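Local structure of tryptophane-5-halogenase (Microbispora sp. ATCC PTA-5024, 5UAO) at residues V32-G37 against L55-V60; V197-A202 against L215-G220. The protein probably catalyses the FAD-dependent chlorination of a tryptophan at carbon 5 in the lanthipeptide precursor of the antibiotic NAI-107. All blocks are in the same frame, centred on the assembly; numbering follows the deposited sequence.

Interaction 1: residues V32-G37 against L55-V60; sequences VGVIGG and LDVALV. With FAD (flavin-adenine dinucleotide), chain E.
Val32 and Val34 are zipped to Asp56, Ala58 and Val60 by a ladder of parallel backbone hydrogen bonds. Val32 N donates to Asp56 O, Ala58 N returns a bond to Val32 O, Val34 N reaches Ala58 O, and Val60 N closes on Val34 O, each at 2.9 Å and close to straight. A fifth rung lies just past the end of strand 32-35, where Gly36 N meets Val60 O at 2.6 Å with a more bent N-H angle of 147°. On the face of Val32, Val34, Val57 and Leu59, the side chain of Val32 crosses that of Leu55, CG2 to CD1 3.9 Å, and Val34 CG1 touches Leu59 CD1 at 4.3 Å. Leu59 extends its CG away from the backbone N (chi1 -169°), which carries the branched end to the glycine turn, with CD1 3.6 Å from Gly36 O and CD2 by Gly37 CA. These carbons press on a buried carbonyl oxygen that finds no hydrogen-bond donor in the model. On the other face, Ile35 CD1 lies alongside Val60 CG2 at 3.8 Å.

Further out, Leu48 of helix 39-51 packs on Val32, Val34 and Val57, while Tyr42 touches Leu59; this helix connects the two strands as a right-handed beta-alpha-beta crossover. Strand 227-230 bonds to the far edge of strand 32-35, and Arg195 holds the carboxylate of Asp56 in a salt bridge.

The ladder ends at the cofactor, as in Rossmann-type dinucleotide folds. Gly37 N donates to FAD O3B at 2.9 Å, and Gly36 CA sits 3.5 Å from FAD O4B, closeness that its lack of a side chain permits. The backbone bonds thus help to hold the start of the glycine turn, and so probably the amide of Gly37 that grips O3B of the adenosine ribose.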
loop_
_atom_site.group_PDB
_atom_site.type_symbol
_atom_site.label_atom_id
_atom_site.label_comp_id
_atom_site.label_asym_id
_atom_site.label_seq_id
_atom_site.Cartn_x
_atom_site.Cartn_y
_atom_site.Cartn_z
ATOM N N VAL A 32 25.430 -19.630 -7.220
ATOM C CA VAL A 32 24.797 -19.231 -5.963
ATOM C C VAL A 32 24.931 -20.398 -5.002
ATOM O O VAL A 32 24.696 -21.556 -5.367
ATOM C CB VAL A 32 23.309 -18.880 -6.142
ATOM C CG1 VAL A 32 22.675 -18.596 -4.812
ATOM C CG2 VAL A 32 23.112 -17.710 -7.107
ATOM N N GLY A 33 25.392 -20.071 -3.820
ATOM C CA GLY A 33 25.495 -20.998 -2.665
ATOM C C GLY A 33 24.359 -20.714 -1.660
ATOM O O GLY A 33 24.318 -19.669 -1.029
ATOM N N VAL A 34 23.431 -21.640 -1.564
ATOM C CA VAL A 34 22.382 -21.620 -0.565
ATOM C C VAL A 34 22.840 -22.391 0.690
ATOM O O VAL A 34 23.090 -23.630 0.678
ATOM C CB VAL A 34 21.110 -22.222 -1.144
ATOM C CG1 VAL A 34 20.037 -22.354 -0.034
ATOM C CG2 VAL A 34 20.687 -21.402 -2.359
ATOM N N ILE A 35 23.032 -21.651 1.771
ATOM C CA ILE A 35 23.675 -22.224 2.929
ATOM C C ILE A 35 22.652 -22.647 3.946
ATOM O O ILE A 35 22.104 -21.803 4.680
ATOM C CB ILE A 35 24.632 -21.219 3.570
ATOM C CG1 ILE A 35 25.523 -20.631 2.475
ATOM C CG2 ILE A 35 25.478 -21.940 4.665
ATOM C CD1 ILE A 35 26.195 -21.667 1.549
ATOM N N GLY A 36 22.360 -23.944 3.962
ATOM C CA GLY A 36 21.279 -24.474 4.781
ATOM C C GLY A 36 20.223 -25.278 4.033
ATOM O O GLY A 36 19.861 -24.949 2.920
ATOM N N GLY A 37 19.773 -26.369 4.647
ATOM C CA GLY A 37 18.865 -27.345 4.008
ATOM C C GLY A 37 17.548 -27.633 4.720
ATOM O O GLY A 37 17.050 -28.738 4.701
ATOM N N LEU A 55 21.819 -20.541 -13.771
ATOM C CA LEU A 55 22.682 -20.456 -12.606
ATOM C C LEU A 55 23.176 -21.807 -12.165
ATOM O O LEU A 55 22.481 -22.805 -12.229
ATOM C CB LEU A 55 21.965 -19.832 -11.446
ATOM C CG LEU A 55 21.615 -18.394 -11.620
ATOM C CD1 LEU A 55 20.901 -17.949 -10.345
ATOM C CD2 LEU A 55 22.849 -17.596 -11.942
ATOM N N ASP A 56 24.404 -21.840 -11.701
ATOM C CA ASP A 56 24.839 -23.005 -10.982
ATOM C C ASP A 56 24.463 -22.833 -9.496
ATOM O O ASP A 56 25.000 -21.972 -8.822
ATOM C CB ASP A 56 26.321 -23.213 -11.172
ATOM C CG ASP A 56 26.798 -24.418 -10.416
ATOM O OD1 ASP A 56 26.149 -25.465 -10.557
ATOM O OD2 ASP A 56 27.756 -24.314 -9.631
ATOM N N VAL A 57 23.543 -23.648 -8.992
ATOM C CA VAL A 57 23.010 -23.447 -7.663
ATOM C C VAL A 57 23.408 -24.641 -6.814
ATOM O O VAL A 57 23.124 -25.791 -7.151
ATOM C CB VAL A 57 21.486 -23.326 -7.718
ATOM C CG1 VAL A 57 20.895 -23.272 -6.312
ATOM C CG2 VAL A 57 21.068 -22.093 -8.514
ATOM N N ALA A 58 24.078 -24.374 -5.703
ATOM C CA ALA A 58 24.587 -25.400 -4.796
ATOM C C ALA A 58 23.895 -25.210 -3.464
ATOM O O ALA A 58 23.736 -24.065 -3.036
ATOM C CB ALA A 58 26.085 -25.216 -4.623
ATOM N N LEU A 59 23.429 -26.285 -2.842
ATOM C CA LEU A 59 22.928 -26.253 -1.516
ATOM C C LEU A 59 23.936 -26.923 -0.567
ATOM O O LEU A 59 24.240 -28.102 -0.755
ATOM C CB LEU A 59 21.531 -26.929 -1.441
ATOM C CG LEU A 59 20.804 -26.691 -0.102
ATOM C CD1 LEU A 59 19.289 -26.547 -0.225
ATOM C CD2 LEU A 59 21.120 -27.784 0.918
ATOM N N VAL A 60 24.365 -26.181 0.482
ATOM C CA VAL A 60 25.323 -26.605 1.502
ATOM C C VAL A 60 24.621 -26.844 2.844
ATOM O O VAL A 60 23.908 -25.989 3.344
ATOM C CB VAL A 60 26.421 -25.546 1.722
ATOM C CG1 VAL A 60 27.457 -25.965 2.796
ATOM C CG2 VAL A 60 27.114 -25.137 0.406
HETATM P PA FAD E . 16.228 -24.635 9.864
HETATM O O1A FAD E . 15.083 -25.611 9.593
HETATM O O2A FAD E . 16.712 -24.303 11.288
HETATM O O5B FAD E . 17.486 -25.011 8.934
HETATM C C5B FAD E . 18.803 -24.530 9.105
HETATM C C4B FAD E . 19.694 -25.307 8.152
HETATM O O4B FAD E . 20.918 -24.573 8.252
HETATM C C3B FAD E . 20.016 -26.775 8.495
HETATM O O3B FAD E . 20.031 -27.674 7.274
HETATM C C2B FAD E . 21.417 -26.700 9.111
HETATM O O2B FAD E . 22.238 -27.931 8.984
HETATM C C1B FAD E . 21.992 -25.515 8.335
HETATM N N9A FAD E . 23.170 -24.936 9.024
HETATM C C8A FAD E . 23.166 -24.210 10.182
HETATM N N7A FAD E . 24.440 -23.836 10.483
HETATM C C5A FAD E . 25.244 -24.353 9.521
HETATM C C6A FAD E . 26.684 -24.376 9.297
HETATM N N6A FAD E . 27.516 -23.733 10.170
HETATM N N1A FAD E . 27.121 -24.987 8.205
HETATM C C2A FAD E . 26.308 -25.598 7.321
HETATM N N3A FAD E . 24.985 -25.633 7.491
HETATM C C4A FAD E . 24.425 -25.037 8.560
HETATM N N1 FAD E . 6.109 -21.970 9.688
HETATM C C2 FAD E . 4.934 -22.181 9.003
HETATM O O2 FAD E . 4.802 -21.769 7.806
HETATM N N3 FAD E . 3.893 -22.846 9.573
HETATM C C4 FAD E . 3.929 -23.341 10.826
HETATM O O4 FAD E . 2.895 -23.930 11.272
HETATM C C4X FAD E . 5.191 -23.142 11.615
HETATM N N5 FAD E . 5.333 -23.537 12.911
HETATM C C5X FAD E . 6.478 -23.346 13.608
HETATM C C6 FAD E . 6.552 -23.775 14.927
HETATM C C7 FAD E . 7.690 -23.568 15.685
HETATM C C7M FAD E . 7.818 -24.042 17.103
HETATM C C8 FAD E . 8.860 -22.938 15.077
HETATM C C8M FAD E . 10.104 -22.732 15.916
HETATM C C9 FAD E . 8.786 -22.500 13.766
HETATM C C9A FAD E . 7.639 -22.646 12.982
HETATM N N10 FAD E . 7.551 -22.173 11.626
HETATM C C10 FAD E . 6.312 -22.409 10.950
HETATM C "C1'" FAD E . 8.652 -21.550 10.829
HETATM C "C2'" FAD E . 9.133 -22.756 9.888
HETATM O "O2'" FAD E . 9.370 -23.787 10.838
HETATM C "C3'" FAD E . 10.481 -23.043 9.133
HETATM O "O3'" FAD E . 10.831 -24.401 8.672
HETATM C "C4'" FAD E . 11.581 -23.081 10.154
HETATM O "O4'" FAD E . 11.087 -22.693 11.471
HETATM C "C5'" FAD E . 12.742 -22.314 9.522
HETATM O "O5'" FAD E . 13.306 -23.054 8.478
HETATM P P FAD E . 14.874 -22.682 8.194
HETATM O O1P FAD E . 15.050 -21.224 8.187
HETATM O O2P FAD E . 15.130 -23.441 6.898
HETATM O O3P FAD E . 15.813 -23.129 9.376
#

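Interaction 2: residues V197-A202 against L215-G220; sequences VDATVA and LITTDG. With FAD (flavin-adenine dinucleotide), chain E.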
loop_
_atom_site.group_PDB
_atom_site.type_symbol
_atom_site.label_atom_id
_atom_site.label_comp_id
_atom_site.label_asym_id
_atom_site.label_seq_id
_atom_site.Cartn_x
_atom_site.Cartn_y
_atom_site.Cartn_z
ATOM N N VAL A 197 26.175 -30.039 -1.320
ATOM C CA VAL A 197 27.449 -30.065 -0.622
ATOM C C VAL A 197 27.228 -30.408 0.884
ATOM O O VAL A 197 26.445 -29.731 1.570
ATOM C CB VAL A 197 28.160 -28.724 -0.801
ATOM C CG1 VAL A 197 29.484 -28.720 -0.069
ATOM C CG2 VAL A 197 28.404 -28.445 -2.291
ATOM N N ASP A 198 27.833 -31.480 1.376
ATOM C CA ASP A 198 27.711 -31.825 2.776
ATOM C C ASP A 198 28.878 -31.181 3.504
ATOM O O ASP A 198 30.029 -31.608 3.355
ATOM C CB ASP A 198 27.654 -33.333 2.973
ATOM C CG ASP A 198 27.700 -33.769 4.457
ATOM O OD1 ASP A 198 27.427 -32.979 5.394
ATOM O OD2 ASP A 198 28.047 -34.953 4.690
ATOM N N ALA A 199 28.592 -30.179 4.321
ATOM C CA ALA A 199 29.680 -29.460 5.012
ATOM C C ALA A 199 29.141 -28.710 6.208
ATOM O O ALA A 199 27.975 -28.326 6.245
ATOM C CB ALA A 199 30.338 -28.493 4.039
ATOM N N THR A 200 29.990 -28.528 7.200
ATOM C CA THR A 200 29.678 -27.688 8.320
ATOM C C THR A 200 30.517 -26.468 8.203
ATOM O O THR A 200 31.782 -26.540 8.210
ATOM C CB THR A 200 29.907 -28.425 9.658
ATOM O OG1 THR A 200 29.012 -29.527 9.660
ATOM C CG2 THR A 200 29.533 -27.513 10.843
ATOM N N VAL A 201 29.863 -25.309 8.018
ATOM C CA VAL A 201 30.628 -24.047 7.841
ATOM C C VAL A 201 31.191 -23.633 9.187
ATOM O O VAL A 201 30.446 -23.625 10.151
ATOM C CB VAL A 201 29.744 -22.925 7.211
ATOM C CG1 VAL A 201 30.398 -21.550 7.322
ATOM C CG2 VAL A 201 29.418 -23.290 5.766
ATOM N N ALA A 202 32.503 -23.322 9.239
ATOM C CA ALA A 202 33.217 -22.887 10.482
ATOM C C ALA A 202 33.417 -21.394 10.496
ATOM O O ALA A 202 33.384 -20.766 11.556
ATOM C CB ALA A 202 34.613 -23.530 10.591
ATOM N N LEU A 215 33.706 -19.383 2.214
ATOM C CA LEU A 215 33.350 -20.109 3.439
ATOM C C LEU A 215 34.410 -21.194 3.726
ATOM O O LEU A 215 34.772 -21.936 2.836
ATOM C CB LEU A 215 31.992 -20.764 3.288
ATOM C CG LEU A 215 30.856 -19.926 2.676
ATOM C CD1 LEU A 215 29.715 -20.834 2.384
ATOM C CD2 LEU A 215 30.465 -18.961 3.751
ATOM N N ILE A 216 34.854 -21.299 4.976
ATOM C CA ILE A 216 35.772 -22.357 5.394
ATOM C C ILE A 216 34.985 -23.388 6.214
ATOM O O ILE A 216 34.381 -23.067 7.232
ATOM C CB ILE A 216 36.907 -21.791 6.292
ATOM C CG1 ILE A 216 37.466 -20.468 5.746
ATOM C CG2 ILE A 216 37.974 -22.847 6.620
ATOM C CD1 ILE A 216 37.977 -20.518 4.350
ATOM N N THR A 217 34.989 -24.634 5.766
ATOM C CA THR A 217 34.353 -25.690 6.509
ATOM C C THR A 217 35.180 -26.125 7.699
ATOM O O THR A 217 36.398 -25.867 7.775
ATOM C CB THR A 217 34.071 -26.922 5.645
ATOM O OG1 THR A 217 35.281 -27.668 5.339
ATOM C CG2 THR A 217 33.361 -26.501 4.382
ATOM N N THR A 218 34.546 -26.829 8.607
ATOM C CA THR A 218 35.261 -27.370 9.772
ATOM C C THR A 218 36.428 -28.300 9.410
ATOM O O THR A 218 37.365 -28.345 10.134
ATOM C CB THR A 218 34.314 -28.153 10.653
ATOM O OG1 THR A 218 33.579 -29.071 9.821
ATOM C CG2 THR A 218 33.348 -27.189 11.369
ATOM N N ASP A 219 36.346 -29.021 8.298
ATOM C CA ASP A 219 37.426 -29.937 7.863
ATOM C C ASP A 219 38.427 -29.221 7.035
ATOM O O ASP A 219 39.363 -29.847 6.620
ATOM C CB ASP A 219 36.831 -31.097 7.053
ATOM C CG ASP A 219 36.000 -30.602 5.840
ATOM O OD1 ASP A 219 34.825 -30.222 6.004
ATOM O OD2 ASP A 219 36.550 -30.554 4.723
ATOM N N GLY A 220 38.178 -27.945 6.674
ATOM C CA GLY A 220 39.104 -27.112 5.914
ATOM C C GLY A 220 38.859 -26.879 4.437
ATOM O O GLY A 220 39.661 -26.242 3.800
HETATM P PA FAD E . 16.228 -24.635 9.864
HETATM O O1A FAD E . 15.083 -25.611 9.593
HETATM O O2A FAD E . 16.712 -24.303 11.288
HETATM O O5B FAD E . 17.486 -25.011 8.934
HETATM C C5B FAD E . 18.803 -24.530 9.105
HETATM C C4B FAD E . 19.694 -25.307 8.152
HETATM O O4B FAD E . 20.918 -24.573 8.252
HETATM C C3B FAD E . 20.016 -26.775 8.495
HETATM O O3B FAD E . 20.031 -27.674 7.274
HETATM C C2B FAD E . 21.417 -26.700 9.111
HETATM O O2B FAD E . 22.238 -27.931 8.984
HETATM C C1B FAD E . 21.992 -25.515 8.335
HETATM N N9A FAD E . 23.170 -24.936 9.024
HETATM C C8A FAD E . 23.166 -24.210 10.182
HETATM N N7A FAD E . 24.440 -23.836 10.483
HETATM C C5A FAD E . 25.244 -24.353 9.521
HETATM C C6A FAD E . 26.684 -24.376 9.297
HETATM N N6A FAD E . 27.516 -23.733 10.170
HETATM N N1A FAD E . 27.121 -24.987 8.205
HETATM C C2A FAD E . 26.308 -25.598 7.321
HETATM N N3A FAD E . 24.985 -25.633 7.491
HETATM C C4A FAD E . 24.425 -25.037 8.560
HETATM N N1 FAD E . 6.109 -21.970 9.688
HETATM C C2 FAD E . 4.934 -22.181 9.003
HETATM O O2 FAD E . 4.802 -21.769 7.806
HETATM N N3 FAD E . 3.893 -22.846 9.573
HETATM C C4 FAD E . 3.929 -23.341 10.826
HETATM O O4 FAD E . 2.895 -23.930 11.272
HETATM C C4X FAD E . 5.191 -23.142 11.615
HETATM N N5 FAD E . 5.333 -23.537 12.911
HETATM C C5X FAD E . 6.478 -23.346 13.608
HETATM C C6 FAD E . 6.552 -23.775 14.927
HETATM C C7 FAD E . 7.690 -23.568 15.685
HETATM C C7M FAD E . 7.818 -24.042 17.103
HETATM C C8 FAD E . 8.860 -22.938 15.077
HETATM C C8M FAD E . 10.104 -22.732 15.916
HETATM C C9 FAD E . 8.786 -22.500 13.766
HETATM C C9A FAD E . 7.639 -22.646 12.982
HETATM N N10 FAD E . 7.551 -22.173 11.626
HETATM C C10 FAD E . 6.312 -22.409 10.950
HETATM C "C1'" FAD E . 8.652 -21.550 10.829
HETATM C "C2'" FAD E . 9.133 -22.756 9.888
HETATM O "O2'" FAD E . 9.370 -23.787 10.838
HETATM C "C3'" FAD E . 10.481 -23.043 9.133
HETATM O "O3'" FAD E . 10.831 -24.401 8.672
HETATM C "C4'" FAD E . 11.581 -23.081 10.154
HETATM O "O4'" FAD E . 11.087 -22.693 11.471
HETATM C "C5'" FAD E . 12.742 -22.314 9.522
HETATM O "O5'" FAD E . 13.306 -23.054 8.478
HETATM P P FAD E . 14.874 -22.682 8.194
HETATM O O1P FAD E . 15.050 -21.224 8.187
HETATM O O2P FAD E . 15.130 -23.441 6.898
HETATM O O3P FAD E . 15.813 -23.129 9.376
HETATM O O HOH W 1 32.498 -29.904 7.353
#
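Ala202 is tied by its backbone to the hairpin strand at Ile216, and Thr200 to Thr218 in the turn that follows. Thr218 N donates to Thr200 O and Ala202 N donates to Ile216 O, each at 2.8 Å. Between these bonds Val201 faces Thr217 as a non-hydrogen-bonded antiparallel pair, so the N and O of Val201 can serve the cofactor instead. Val201 N donates a hydrogen bond to FAD N1A at 2.8 Å, while the amine FAD N6A donates back to Val201 O at 2.9 Å. Both bonds are nearly straight, 168° and 165°. Val201 CB, 3.5 Å from FAD N1A, sits to one side of the ring plane, with CG2 on the same side.

A single water joins the two segments beside Thr200: it accepts from Thr200 N, donates to Asp219 OD1 at 2.7 Å, and is hydrogen-bonded to Thr218 OG1. Asp219 OD1 also accepts from Thr217 OG1, which comes in from well above the carboxylate plane. That hydroxyl sits between its own backbone N and carbonyl carbon (chi1 73°), a rotation that turns CG2 onto Ala199 CB, 3.6 Å away. The type I turn from Thr217 to Gly220, closed by Gly220 N on Thr217 O, carries the aspartate back to the water. Outside the two segments, Arg221 forms a salt bridge with Asp219 OD2, and Ser62 is the hydrogen-bonding partner of Thr200 OG1. Ala202 CB and the methyl groups of Thr200 and Thr218 pack along the more open margin of the contact.

With N1 as acceptor and the amine as donor, this pattern matches adenine and would suit guanine poorly, since its N1 is a donor and its C6 substituent an acceptor; the hairpin bonds on either side of Val201 help to set the spacing of this recognition.

Interactions 1 and 2 lie side by side in one mixed sheet, their centres about 13 Å apart. The chain completes the beta-alpha-beta unit of interaction 1 before it builds the hairpin of interaction 2. Strands 56-61 and 195-208 are neighbours in that sheet, so the two contacts meet directly: Val197 N probably bonds to Leu59 O at 2.8 Å, and Ile35 CD1 packs on Leu215 CD1 at 3.7 Å. Both reach the adenosine half of FAD, residues 32-37 at the ribose and residues 197-202 at the base. The shared sheet therefore helps to keep these two holds on the adenosine end positioned relative to each other.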